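Side-chain contacts in reticulocyte binding protein (Streptococcus agalactiae COH1, PDB 3FAW), which probably hydrolyses alpha-1,6 branch linkages in pullulan and related glucans, as a secreted, cell-wall-anchored pullulanase of group B Streptococcus: residues S320-N325 against K397-E402; A535-G540 against D580-S585; A257-F262 against L700-D705; Y129-N134 against V184-L189. One frame throughout, in Å; residues are numbered along the deposited sequence.

Contact 1: S320-N325 against K397-E402; sequences SYFYVN and KTYLFE
Lys397 threads past Phe322 and Tyr323, its methylenes on the rings and its tip on a phenol oxygen. CB lies over one face of the Tyr399 ring, offset toward its rim. CG sits almost centrally over a face of the Phe322 ring, 4.3 Å from the centroid and 10° off the normal, a CH-pi contact. At chi2 (-67°) the chain bends, and from there it runs extended toward Tyr323. Lys397 CD is 4.1 Å from Tyr323 OH. Lys397 CE comes 3.9 Å from Phe322 CE2 and 3.2 Å from Tyr323 OH. At the tip, Lys397 NZ donates a hydrogen bond to Tyr323 OH at 3.0 Å. The lysine crosses both rings at about right angles. Phe322 CD2 stands over one face of the Tyr323 ring, near its rim. Tyr399 OH lies 3.6 Å from Phe322 CZ, a van der Waals contact; that hydroxyl is hydrogen-bonded to Lys237 O, and Lys237 also makes a cation-pi contact with Tyr399. The two segments follow the second and third strands of the (beta/alpha)8 barrel, 312-315 and 385-390, on the C-terminal side where alpha-amylase-family enzymes carry their active-site cleft. Phe322 is buried, whereas Tyr323 is exposed, with a calcium ion about 6 Å from its side chain. Because NZ is the donor, Tyr323 OH serves here as acceptor, and the ammonium is held at the phenol oxygen while the methylenes behind it pack on aromatic surface.

Contact 2: A535-G540 against D580-S585; sequences AFITGG and DVIAKS
Ile537 and Thr538 carry the loop's side of this buried contact, meeting Ile582 and Ser585 of helix 578-586. Ahead of them, Ala535 sets the loop's shape: its O takes Thr538 N and Gly540 N from opposite faces of the carbonyl plane, and its N donates to Thr538 OG1 at 2.7 Å, nearly straight at 166°. Ile537 then sends CD1 crosswise to Ile582 CD1, 4.2 Å away, while its O is bound by Arg600 of helix 590-609. Thr538 comes closest to the helix, its CB 3.6 Å from Ser585 CB. Its methyl CG2 rests against the helix backbone, 3.9 Å from Ile582 CA. With chi1 at 54°, OG1 lies between N and the carbonyl carbon, where it can face both Ala535 N and a water. That water lies 2.7 Å from Thr538 OG1 and donates to Ser585 OG, also at 2.7 Å. The contact joins the loop that follows helix 518-525, beyond barrel strand 513-516, to the helix after strand 566-568. Since Ser585 OG gives its own hydrogen to Val581 O, it acts as acceptor toward the water, and the two buried hydroxyls are linked through that water, with methyl packing beside it.

Contact 3: A257-F262 against L700-D705; sequences AKIANF and LRRSTD
Leu700 O is gripped by both Ser703 N and Ser703 OG, the latter at 2.6 Å, near the end of helix 685-703, from which Arg702 reaches across to Ile259 and Ala260. The target is a type II beta turn, Ile259 to Phe262, with Ala260 and Asn261 at its two central positions; Asn261 has the positive phi (54°) expected at the second. The turn precedes the first strand of the (beta/alpha)8 barrel, 269-273, whereas helix 685-703 comes after the eighth strand, 614-618, so the contact brings the two ends of the barrel's chain together at the surface. Arg702 runs out from the helix and bends at chi3 (66°), which carries the guanidinium to the turn. Ala260 O lies at the guanidinium's edge, in its plane, but NH2 donates to it only weakly: 3.2 Å, with a bent N-H...O angle of 127°. The other terminal nitrogen, NH1, is hydrogen-bonded to Gly309 O, which gives the guanidinium a second anchor in the barrel. Between the ends of the turn, Ile259 CD1 lies over one face of the Phe262 ring, offset toward the rim, and the same isoleucine's CG2 stands 3.8 Å from Arg702 NH2.

Contact 4: Y129-N134 against V184-L189; sequences YAYSGN and VWQTIL
Val184 plants a methyl squarely beneath the ring of Tyr131, and here the packing is tight. Its CG2 is 3.3 Å from the ring centroid and 11° off the normal, a CH-pi contact over the middle of the face, with Tyr131 CG only 3.4 Å from that methyl. The second methyl, CG1, lies nearer the rim, 4.0 Å from Tyr131 CE2. On the opposite face the backbone N of Gly133 sits 3.4 Å above the plane, again over the centre, so the ring is sandwiched between a strand methyl and its own following loop. Asn134 O meets the ring edge in plane. Tyr131 takes up this place with CG anti to its N (chi1 -175°), crossing Val184 at about a right angle. Trp151 of strand 146-151 touches both residues and extends the apolar side. Toward the phenol end the contact loosens. Tyr131 OH and Gln186 NE2 are 3.9 Å apart with no hydrogen bond between them, ring and amide standing 86° apart; the amide is instead bound to Ser149 OG. Asn134, at the ring edge, is itself exposed. The carbonyls of Tyr131 and Gly133 both accept from Arg436 of helix 432-449, which ties the loop to the catalytic domain as well. A loop leading from helix 122-129 into strand 136-139 is thus laid against strand 184-189, a member of the antiparallel beta-sandwich of a carbohydrate-binding module of family 48, known as the isoamylase N-terminal domain and here preceded by another beta domain.

Overall arrangement
Contact 4 comes first along the chain, closing a loop of mostly beta structure between residues 129 and 189 and completing it before contact 3 opens. Contact 3 is the long-range one: it spans 257-262 to 700-705, from ahead of the first barrel strand to helix 685-703, beyond the eighth. Contacts 1 and 2 both fall within that span, one after the other, each joining a loop to a helical segment, contact 1 behind strands two and three, contact 2 behind strands six and seven; no two contacts cross. Contacts 4 and 1 are the closest pair, centres 23 Å apart, whereas contacts 4 and 2 lie 56 Å apart on opposite sides of the chain's centre.

Contact 1: S320-N325 against K397-E402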
loop_
_atom_site.group_PDB
_atom_site.type_symbol
_atom_site.label_atom_id
_atom_site.label_comp_id
_atom_site.label_asym_id
_atom_site.label_seq_id
_atom_site.Cartn_x
_atom_site.Cartn_y
_atom_site.Cartn_z
ATOM N N SER A 320 -2.618 7.538 -10.474
ATOM C CA SER A 320 -2.133 8.909 -10.606
ATOM C C SER A 320 -1.799 9.528 -9.258
ATOM O O SER A 320 -2.620 9.520 -8.348
ATOM C CB SER A 320 -3.158 9.795 -11.320
ATOM O OG SER A 320 -2.710 11.146 -11.358
ATOM N N TYR A 321 -0.577 10.044 -9.149
ATOM C CA TYR A 321 -0.148 10.810 -7.977
ATOM C C TYR A 321 0.205 12.239 -8.377
ATOM O O TYR A 321 0.510 12.511 -9.540
ATOM C CB TYR A 321 1.015 10.126 -7.246
ATOM C CG TYR A 321 2.197 9.707 -8.101
ATOM C CD1 TYR A 321 3.262 10.581 -8.335
ATOM C CD2 TYR A 321 2.272 8.423 -8.636
ATOM C CE1 TYR A 321 4.360 10.194 -9.100
ATOM C CE2 TYR A 321 3.374 8.022 -9.399
ATOM C CZ TYR A 321 4.411 8.914 -9.628
ATOM O OH TYR A 321 5.499 8.526 -10.377
ATOM N N PHE A 322 0.163 13.137 -7.396
ATOM C CA PHE A 322 0.074 14.579 -7.651
ATOM C C PHE A 322 1.420 15.263 -7.902
ATOM O O PHE A 322 1.596 15.948 -8.913
ATOM C CB PHE A 322 -0.653 15.259 -6.478
ATOM C CG PHE A 322 -0.987 16.712 -6.715
ATOM C CD1 PHE A 322 -2.197 17.072 -7.295
ATOM C CD2 PHE A 322 -0.099 17.718 -6.340
ATOM C CE1 PHE A 322 -2.514 18.413 -7.511
ATOM C CE2 PHE A 322 -0.405 19.060 -6.548
ATOM C CZ PHE A 322 -1.613 19.409 -7.133
ATOM N N TYR A 323 2.364 15.095 -6.981
ATOM C CA TYR A 323 3.643 15.810 -7.061
ATOM C C TYR A 323 4.587 15.151 -8.066
ATOM O O TYR A 323 5.386 14.280 -7.711
ATOM C CB TYR A 323 4.296 15.900 -5.684
ATOM C CG TYR A 323 3.477 16.674 -4.679
ATOM C CD1 TYR A 323 2.874 16.029 -3.604
ATOM C CD2 TYR A 323 3.303 18.051 -4.800
ATOM C CE1 TYR A 323 2.123 16.729 -2.668
ATOM C CE2 TYR A 323 2.548 18.766 -3.866
ATOM C CZ TYR A 323 1.961 18.092 -2.806
ATOM O OH TYR A 323 1.214 18.776 -1.877
ATOM N N VAL A 324 4.480 15.578 -9.320
ATOM C CA VAL A 324 5.247 14.989 -10.416
ATOM C C VAL A 324 5.153 15.837 -11.692
ATOM O O VAL A 324 4.178 16.566 -11.898
ATOM C CB VAL A 324 4.747 13.557 -10.740
ATOM C CG1 VAL A 324 3.379 13.606 -11.417
ATOM C CG2 VAL A 324 5.751 12.804 -11.609
ATOM N N ASN A 325 6.183 15.730 -12.529
ATOM C CA ASN A 325 6.168 16.244 -13.895
ATOM C C ASN A 325 6.378 15.064 -14.824
ATOM O O ASN A 325 7.498 14.569 -14.979
ATOM C CB ASN A 325 7.263 17.292 -14.122
ATOM C CG ASN A 325 7.275 17.841 -15.552
ATOM O OD1 ASN A 325 6.405 17.526 -16.367
ATOM N ND2 ASN A 325 8.262 18.674 -15.851
ATOM N N LYS A 397 -4.422 16.290 -1.917
ATOM C CA LYS A 397 -4.974 17.602 -1.597
ATOM C C LYS A 397 -6.419 17.447 -1.165
ATOM O O LYS A 397 -7.204 16.815 -1.863
ATOM C CB LYS A 397 -4.921 18.525 -2.825
ATOM C CG LYS A 397 -3.525 18.841 -3.334
ATOM C CD LYS A 397 -2.745 19.689 -2.346
ATOM C CE LYS A 397 -1.440 20.176 -2.942
ATOM N NZ LYS A 397 -0.693 21.054 -1.994
ATOM N N THR A 398 -6.772 18.043 -0.027
ATOM C CA THR A 398 -8.133 17.956 0.509
ATOM C C THR A 398 -9.178 18.441 -0.501
ATOM O O THR A 398 -10.275 17.891 -0.572
ATOM C CB THR A 398 -8.262 18.764 1.830
ATOM O OG1 THR A 398 -7.340 18.247 2.797
ATOM C CG2 THR A 398 -9.680 18.697 2.393
ATOM N N TYR A 399 -8.829 19.448 -1.301
ATOM C CA TYR A 399 -9.764 20.005 -2.280
ATOM C C TYR A 399 -10.196 19.025 -3.392
ATOM O O TYR A 399 -11.271 19.187 -3.967
ATOM C CB TYR A 399 -9.242 21.332 -2.865
ATOM C CG TYR A 399 -7.964 21.272 -3.688
ATOM C CD1 TYR A 399 -7.927 20.629 -4.927
ATOM C CD2 TYR A 399 -6.807 21.909 -3.249
ATOM C CE1 TYR A 399 -6.765 20.597 -5.688
ATOM C CE2 TYR A 399 -5.640 21.888 -4.004
ATOM C CZ TYR A 399 -5.625 21.226 -5.223
ATOM O OH TYR A 399 -4.473 21.206 -5.968
ATOM N N LEU A 400 -9.374 18.015 -3.680
ATOM C CA LEU A 400 -9.676 17.035 -4.734
ATOM C C LEU A 400 -11.108 16.507 -4.667
ATOM O O LEU A 400 -11.783 16.390 -5.692
ATOM C CB LEU A 400 -8.691 15.852 -4.683
ATOM C CG LEU A 400 -7.360 16.070 -5.400
ATOM C CD1 LEU A 400 -6.296 15.067 -4.946
ATOM C CD2 LEU A 400 -7.572 15.998 -6.920
ATOM N N PHE A 401 -11.545 16.173 -3.454
ATOM C CA PHE A 401 -12.904 15.709 -3.192
ATOM C C PHE A 401 -13.762 16.771 -2.497
ATOM O O PHE A 401 -14.971 16.821 -2.712
ATOM C CB PHE A 401 -12.871 14.433 -2.349
ATOM C CG PHE A 401 -12.611 13.185 -3.148
ATOM C CD1 PHE A 401 -13.656 12.497 -3.737
ATOM C CD2 PHE A 401 -11.322 12.697 -3.303
ATOM C CE1 PHE A 401 -13.423 11.346 -4.474
ATOM C CE2 PHE A 401 -11.081 11.554 -4.043
ATOM C CZ PHE A 401 -12.134 10.874 -4.624
ATOM N N GLU A 402 -13.146 17.621 -1.677
ATOM C CA GLU A 402 -13.902 18.630 -0.919
ATOM C C GLU A 402 -14.556 19.662 -1.836
ATOM O O GLU A 402 -15.644 20.157 -1.540
ATOM C CB GLU A 402 -13.015 19.331 0.114
ATOM C CG GLU A 402 -13.785 20.069 1.223
ATOM C CD GLU A 402 -14.490 19.138 2.205
ATOM O OE1 GLU A 402 -14.270 17.911 2.154
ATOM O OE2 GLU A 402 -15.271 19.640 3.047
#

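Contact 2: A535-G540 against D580-S585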
loop_
_atom_site.group_PDB
_atom_site.type_symbol
_atom_site.label_atom_id
_atom_site.label_comp_id
_atom_site.label_asym_id
_atom_site.label_seq_id
_atom_site.Cartn_x
_atom_site.Cartn_y
_atom_site.Cartn_z
ATOM N N ALA A 535 19.709 -7.008 16.932
ATOM C CA ALA A 535 18.637 -7.992 17.054
ATOM C C ALA A 535 19.187 -9.369 16.661
ATOM O O ALA A 535 20.401 -9.567 16.689
ATOM C CB ALA A 535 17.449 -7.593 16.185
ATOM N N PHE A 536 18.318 -10.312 16.295
ATOM C CA PHE A 536 18.745 -11.710 16.121
ATOM C C PHE A 536 19.916 -11.907 15.148
ATOM O O PHE A 536 20.885 -12.580 15.488
ATOM C CB PHE A 536 17.577 -12.601 15.691
ATOM C CG PHE A 536 17.857 -14.074 15.841
ATOM C CD1 PHE A 536 17.798 -14.679 17.090
ATOM C CD2 PHE A 536 18.182 -14.853 14.738
ATOM C CE1 PHE A 536 18.059 -16.033 17.238
ATOM C CE2 PHE A 536 18.442 -16.214 14.877
ATOM C CZ PHE A 536 18.385 -16.803 16.128
ATOM N N ILE A 537 19.827 -11.332 13.949
ATOM C CA ILE A 537 20.882 -11.496 12.940
ATOM C C ILE A 537 21.961 -10.399 12.990
ATOM O O ILE A 537 22.855 -10.387 12.145
ATOM C CB ILE A 537 20.309 -11.607 11.493
ATOM C CG1 ILE A 537 19.832 -10.243 10.963
ATOM C CG2 ILE A 537 19.196 -12.658 11.443
ATOM C CD1 ILE A 537 19.133 -10.309 9.605
ATOM N N THR A 538 21.880 -9.499 13.972
ATOM C CA THR A 538 22.831 -8.386 14.104
ATOM C C THR A 538 23.453 -8.299 15.508
ATOM O O THR A 538 23.800 -7.210 15.981
ATOM C CB THR A 538 22.166 -7.037 13.742
ATOM O OG1 THR A 538 20.974 -6.864 14.515
ATOM C CG2 THR A 538 21.819 -6.991 12.254
ATOM N N GLY A 539 23.586 -9.449 16.167
ATOM C CA GLY A 539 24.332 -9.548 17.428
ATOM C C GLY A 539 23.591 -9.231 18.719
ATOM O O GLY A 539 24.218 -9.110 19.768
ATOM N N GLY A 540 22.267 -9.105 18.659
ATOM C CA GLY A 540 21.462 -8.852 19.859
ATOM C C GLY A 540 20.619 -10.061 20.243
ATOM O O GLY A 540 19.668 -10.388 19.533
ATOM N N ASP A 580 21.732 -2.168 4.577
ATOM C CA ASP A 580 22.122 -0.940 5.264
ATOM C C ASP A 580 21.815 -0.967 6.763
ATOM O O ASP A 580 22.586 -0.435 7.563
ATOM C CB ASP A 580 21.454 0.278 4.613
ATOM C CG ASP A 580 21.953 0.546 3.193
ATOM O OD1 ASP A 580 22.964 -0.042 2.756
ATOM O OD2 ASP A 580 21.327 1.371 2.507
ATOM N N VAL A 581 20.694 -1.576 7.140
ATOM C CA VAL A 581 20.310 -1.681 8.553
ATOM C C VAL A 581 21.197 -2.690 9.296
ATOM O O VAL A 581 21.507 -2.506 10.470
ATOM C CB VAL A 581 18.810 -2.040 8.718
ATOM C CG1 VAL A 581 18.549 -3.514 8.379
ATOM C CG2 VAL A 581 18.339 -1.714 10.125
ATOM N N ILE A 582 21.615 -3.748 8.604
ATOM C CA ILE A 582 22.588 -4.691 9.159
ATOM C C ILE A 582 23.922 -3.994 9.443
ATOM O O ILE A 582 24.472 -4.138 10.531
ATOM C CB ILE A 582 22.807 -5.907 8.228
ATOM C CG1 ILE A 582 21.610 -6.859 8.319
ATOM C CG2 ILE A 582 24.093 -6.652 8.596
ATOM C CD1 ILE A 582 21.585 -7.932 7.242
ATOM N N ALA A 583 24.422 -3.232 8.470
ATOM C CA ALA A 583 25.687 -2.501 8.613
ATOM C C ALA A 583 25.618 -1.460 9.730
ATOM O O ALA A 583 26.590 -1.265 10.472
ATOM C CB ALA A 583 26.070 -1.834 7.294
ATOM N N LYS A 584 24.469 -0.793 9.836
ATOM C CA LYS A 584 24.217 0.164 10.914
ATOM C C LYS A 584 24.142 -0.529 12.270
ATOM O O LYS A 584 24.726 -0.054 13.245
ATOM C CB LYS A 584 22.914 0.937 10.655
ATOM C CG LYS A 584 22.415 1.775 11.837
ATOM C CD LYS A 584 23.397 2.870 12.230
ATOM C CE LYS A 584 22.878 3.688 13.407
ATOM N NZ LYS A 584 23.811 4.790 13.777
ATOM N N SER A 585 23.429 -1.653 12.320
ATOM C CA SER A 585 23.183 -2.361 13.582
ATOM C C SER A 585 24.457 -2.920 14.217
ATOM O O SER A 585 24.630 -2.842 15.434
ATOM C CB SER A 585 22.155 -3.473 13.378
ATOM O OG SER A 585 20.888 -2.926 13.037
HETATM O O HOH W 1 19.311 -4.808 14.173
#

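Contact 3: A257-F262 against L700-D705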
loop_
_atom_site.group_PDB
_atom_site.type_symbol
_atom_site.label_atom_id
_atom_site.label_comp_id
_atom_site.label_asym_id
_atom_site.label_seq_id
_atom_site.Cartn_x
_atom_site.Cartn_y
_atom_site.Cartn_z
ATOM N N ALA A 257 -3.940 -14.584 -13.352
ATOM C CA ALA A 257 -2.718 -15.382 -13.300
ATOM C C ALA A 257 -3.009 -16.880 -13.272
ATOM O O ALA A 257 -4.072 -17.310 -12.823
ATOM C CB ALA A 257 -1.882 -14.992 -12.091
ATOM N N LYS A 258 -2.054 -17.661 -13.771
ATOM C CA LYS A 258 -2.060 -19.111 -13.615
ATOM C C LYS A 258 -0.754 -19.518 -12.927
ATOM O O LYS A 258 0.228 -19.880 -13.577
ATOM C CB LYS A 258 -2.225 -19.805 -14.971
ATOM C CG LYS A 258 -3.528 -19.436 -15.687
ATOM C CD LYS A 258 -3.667 -20.160 -17.021
ATOM C CE LYS A 258 -4.860 -19.644 -17.822
ATOM N NZ LYS A 258 -4.685 -18.239 -18.282
ATOM N N ILE A 259 -0.763 -19.431 -11.599
ATOM C CA ILE A 259 0.409 -19.729 -10.776
ATOM C C ILE A 259 0.383 -21.216 -10.418
ATOM O O ILE A 259 -0.605 -21.708 -9.870
ATOM C CB ILE A 259 0.414 -18.894 -9.466
ATOM C CG1 ILE A 259 0.180 -17.403 -9.751
ATOM C CG2 ILE A 259 1.731 -19.073 -8.722
ATOM C CD1 ILE A 259 -0.021 -16.573 -8.505
ATOM N N ALA A 260 1.465 -21.927 -10.733
ATOM C CA ALA A 260 1.546 -23.366 -10.471
ATOM C C ALA A 260 1.534 -23.647 -8.971
ATOM O O ALA A 260 2.276 -23.022 -8.216
ATOM C CB ALA A 260 2.801 -23.954 -11.104
ATOM N N ASN A 261 0.679 -24.579 -8.551
ATOM C CA ASN A 261 0.584 -25.006 -7.148
ATOM C C ASN A 261 0.364 -23.848 -6.168
ATOM O O ASN A 261 0.968 -23.806 -5.093
ATOM C CB ASN A 261 1.824 -25.814 -6.743
ATOM C CG ASN A 261 1.980 -27.094 -7.547
ATOM O OD1 ASN A 261 1.886 -28.195 -7.001
ATOM N ND2 ASN A 261 2.217 -26.957 -8.847
ATOM N N PHE A 262 -0.497 -22.910 -6.559
ATOM C CA PHE A 262 -0.901 -21.797 -5.701
ATOM C C PHE A 262 -2.333 -22.055 -5.236
ATOM O O PHE A 262 -3.274 -21.931 -6.016
ATOM C CB PHE A 262 -0.809 -20.474 -6.471
ATOM C CG PHE A 262 -1.283 -19.279 -5.692
ATOM C CD1 PHE A 262 -0.504 -18.745 -4.675
ATOM C CD2 PHE A 262 -2.509 -18.682 -5.981
ATOM C CE1 PHE A 262 -0.940 -17.640 -3.949
ATOM C CE2 PHE A 262 -2.951 -17.574 -5.264
ATOM C CZ PHE A 262 -2.167 -17.053 -4.245
ATOM N N LEU A 700 13.288 -23.983 -2.519
ATOM C CA LEU A 700 13.028 -24.816 -1.344
ATOM C C LEU A 700 11.620 -24.575 -0.795
ATOM O O LEU A 700 10.846 -25.517 -0.616
ATOM C CB LEU A 700 14.073 -24.550 -0.254
ATOM C CG LEU A 700 13.881 -25.251 1.095
ATOM C CD1 LEU A 700 13.723 -26.759 0.922
ATOM C CD2 LEU A 700 15.038 -24.926 2.032
ATOM N N ARG A 701 11.290 -23.313 -0.545
ATOM C CA ARG A 701 9.985 -22.949 0.020
ATOM C C ARG A 701 8.814 -23.487 -0.806
ATOM O O ARG A 701 7.871 -24.039 -0.251
ATOM C CB ARG A 701 9.857 -21.429 0.163
ATOM C CG ARG A 701 8.525 -20.987 0.743
ATOM C CD ARG A 701 8.501 -19.508 1.099
ATOM N NE ARG A 701 7.264 -19.158 1.795
ATOM C CZ ARG A 701 6.994 -19.461 3.066
ATOM N NH1 ARG A 701 7.878 -20.109 3.817
ATOM N NH2 ARG A 701 5.834 -19.103 3.595
ATOM N N ARG A 702 8.889 -23.330 -2.125
ATOM C CA ARG A 702 7.810 -23.751 -3.023
ATOM C C ARG A 702 7.800 -25.260 -3.291
ATOM O O ARG A 702 6.807 -25.802 -3.788
ATOM C CB ARG A 702 7.892 -22.975 -4.342
ATOM C CG ARG A 702 7.737 -21.461 -4.166
ATOM C CD ARG A 702 7.582 -20.729 -5.496
ATOM N NE ARG A 702 6.337 -21.089 -6.177
ATOM C CZ ARG A 702 6.030 -20.757 -7.430
ATOM N NH1 ARG A 702 6.869 -20.040 -8.172
ATOM N NH2 ARG A 702 4.871 -21.148 -7.952
ATOM N N SER A 703 8.897 -25.935 -2.954
ATOM C CA SER A 703 9.026 -27.370 -3.197
ATOM C C SER A 703 8.246 -28.234 -2.201
ATOM O O SER A 703 8.026 -29.414 -2.461
ATOM C CB SER A 703 10.503 -27.783 -3.177
ATOM O OG SER A 703 11.027 -27.778 -1.858
ATOM N N THR A 704 7.840 -27.659 -1.069
ATOM C CA THR A 704 7.210 -28.443 0.000
ATOM C C THR A 704 6.285 -27.601 0.881
ATOM O O THR A 704 6.642 -26.494 1.296
ATOM C CB THR A 704 8.286 -29.110 0.898
ATOM O OG1 THR A 704 7.662 -29.741 2.023
ATOM C CG2 THR A 704 9.290 -28.081 1.401
ATOM N N ASP A 705 5.108 -28.147 1.190
ATOM C CA ASP A 705 4.152 -27.475 2.078
ATOM C C ASP A 705 4.550 -27.512 3.563
ATOM O O ASP A 705 3.809 -27.009 4.416
ATOM C CB ASP A 705 2.722 -28.005 1.870
ATOM C CG ASP A 705 2.562 -29.477 2.232
ATOM O OD1 ASP A 705 3.166 -29.941 3.222
ATOM O OD2 ASP A 705 1.799 -30.169 1.525
#

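Contact 4: Y129-N134 against V184-L189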
loop_
_atom_site.group_PDB
_atom_site.type_symbol
_atom_site.label_atom_id
_atom_site.label_comp_id
_atom_site.label_asym_id
_atom_site.label_seq_id
_atom_site.Cartn_x
_atom_site.Cartn_y
_atom_site.Cartn_z
ATOM N N TYR A 129 -29.233 10.799 -0.794
ATOM C CA TYR A 129 -28.502 10.859 -2.067
ATOM C C TYR A 129 -27.652 9.639 -2.422
ATOM O O TYR A 129 -27.126 9.581 -3.531
ATOM C CB TYR A 129 -27.614 12.106 -2.099
ATOM C CG TYR A 129 -28.310 13.363 -1.626
ATOM C CD1 TYR A 129 -29.495 13.785 -2.213
ATOM C CD2 TYR A 129 -27.777 14.131 -0.594
ATOM C CE1 TYR A 129 -30.143 14.935 -1.779
ATOM C CE2 TYR A 129 -28.411 15.280 -0.157
ATOM C CZ TYR A 129 -29.594 15.677 -0.752
ATOM O OH TYR A 129 -30.232 16.816 -0.323
ATOM N N ALA A 130 -27.513 8.672 -1.513
ATOM C CA ALA A 130 -26.737 7.466 -1.808
ATOM C C ALA A 130 -27.194 6.884 -3.144
ATOM O O ALA A 130 -28.385 6.667 -3.357
ATOM C CB ALA A 130 -26.879 6.437 -0.694
ATOM N N TYR A 131 -26.237 6.660 -4.042
ATOM C CA TYR A 131 -26.522 6.302 -5.427
ATOM C C TYR A 131 -25.800 5.013 -5.780
ATOM O O TYR A 131 -24.654 4.818 -5.383
ATOM C CB TYR A 131 -26.066 7.440 -6.342
ATOM C CG TYR A 131 -26.396 7.273 -7.811
ATOM C CD1 TYR A 131 -27.716 7.252 -8.251
ATOM C CD2 TYR A 131 -25.385 7.176 -8.764
ATOM C CE1 TYR A 131 -28.019 7.116 -9.605
ATOM C CE2 TYR A 131 -25.674 7.041 -10.117
ATOM C CZ TYR A 131 -26.991 7.012 -10.531
ATOM O OH TYR A 131 -27.275 6.877 -11.868
ATOM N N SER A 132 -26.480 4.139 -6.520
ATOM C CA SER A 132 -25.921 2.844 -6.920
ATOM C C SER A 132 -25.702 2.704 -8.435
ATOM O O SER A 132 -25.233 1.667 -8.894
ATOM C CB SER A 132 -26.834 1.714 -6.427
ATOM O OG SER A 132 -26.972 1.748 -5.017
ATOM N N GLY A 133 -26.023 3.741 -9.207
ATOM C CA GLY A 133 -25.882 3.684 -10.664
ATOM C C GLY A 133 -24.464 3.951 -11.145
ATOM O O GLY A 133 -23.550 4.121 -10.345
ATOM N N ASN A 134 -24.285 3.993 -12.462
ATOM C CA ASN A 134 -22.968 4.218 -13.049
ATOM C C ASN A 134 -22.472 5.644 -12.813
ATOM O O ASN A 134 -23.234 6.602 -12.913
ATOM C CB ASN A 134 -22.986 3.917 -14.554
ATOM C CG ASN A 134 -21.594 3.901 -15.168
ATOM O OD1 ASN A 134 -21.324 4.609 -16.139
ATOM N ND2 ASN A 134 -20.704 3.094 -14.600
ATOM N N VAL A 184 -27.348 13.238 -8.760
ATOM C CA VAL A 184 -26.411 12.818 -9.807
ATOM C C VAL A 184 -26.603 13.664 -11.069
ATOM O O VAL A 184 -27.654 13.617 -11.708
ATOM C CB VAL A 184 -26.576 11.318 -10.159
ATOM C CG1 VAL A 184 -25.624 10.918 -11.286
ATOM C CG2 VAL A 184 -26.344 10.451 -8.933
ATOM N N TRP A 185 -25.576 14.433 -11.418
ATOM C CA TRP A 185 -25.614 15.303 -12.588
ATOM C C TRP A 185 -25.217 14.523 -13.833
ATOM O O TRP A 185 -24.216 13.815 -13.826
ATOM C CB TRP A 185 -24.678 16.489 -12.388
ATOM C CG TRP A 185 -25.096 17.350 -11.252
ATOM C CD1 TRP A 185 -24.818 17.153 -9.927
ATOM C CD2 TRP A 185 -25.885 18.540 -11.326
ATOM N NE1 TRP A 185 -25.382 18.154 -9.175
ATOM C CE2 TRP A 185 -26.043 19.018 -10.008
ATOM C CE3 TRP A 185 -26.476 19.249 -12.378
ATOM C CZ2 TRP A 185 -26.758 20.177 -9.715
ATOM C CZ3 TRP A 185 -27.192 20.399 -12.085
ATOM C CH2 TRP A 185 -27.327 20.853 -10.765
ATOM N N GLN A 186 -26.008 14.653 -14.895
ATOM C CA GLN A 186 -25.834 13.836 -16.097
ATOM C C GLN A 186 -25.993 14.615 -17.406
ATOM O O GLN A 186 -26.728 15.602 -17.477
ATOM C CB GLN A 186 -26.841 12.684 -16.089
ATOM C CG GLN A 186 -26.794 11.828 -14.837
ATOM C CD GLN A 186 -27.779 10.688 -14.881
ATOM O OE1 GLN A 186 -28.986 10.902 -14.982
ATOM N NE2 GLN A 186 -27.272 9.466 -14.796
ATOM N N THR A 187 -25.290 14.150 -18.435
ATOM C CA THR A 187 -25.514 14.600 -19.807
ATOM C C THR A 187 -25.051 13.548 -20.816
ATOM O O THR A 187 -24.448 12.539 -20.448
ATOM C CB THR A 187 -24.809 15.940 -20.109
ATOM O OG1 THR A 187 -25.263 16.440 -21.373
ATOM C CG2 THR A 187 -23.286 15.778 -20.140
ATOM N N ILE A 188 -25.362 13.797 -22.085
ATOM C CA ILE A 188 -24.855 12.999 -23.197
ATOM C C ILE A 188 -24.181 13.919 -24.210
ATOM O O ILE A 188 -24.827 14.802 -24.784
ATOM C CB ILE A 188 -25.979 12.216 -23.898
ATOM C CG1 ILE A 188 -26.591 11.187 -22.944
ATOM C CG2 ILE A 188 -25.441 11.515 -25.146
ATOM C CD1 ILE A 188 -27.749 10.420 -23.546
ATOM N N LEU A 189 -22.882 13.712 -24.422
ATOM C CA LEU A 189 -22.131 14.480 -25.414
ATOM C C LEU A 189 -22.366 13.867 -26.793
ATOM O O LEU A 189 -22.423 12.648 -26.933
ATOM C CB LEU A 189 -20.633 14.505 -25.071
ATOM C CG LEU A 189 -20.263 14.868 -23.625
ATOM C CD1 LEU A 189 -18.751 14.940 -23.446
ATOM C CD2 LEU A 189 -20.909 16.183 -23.201
#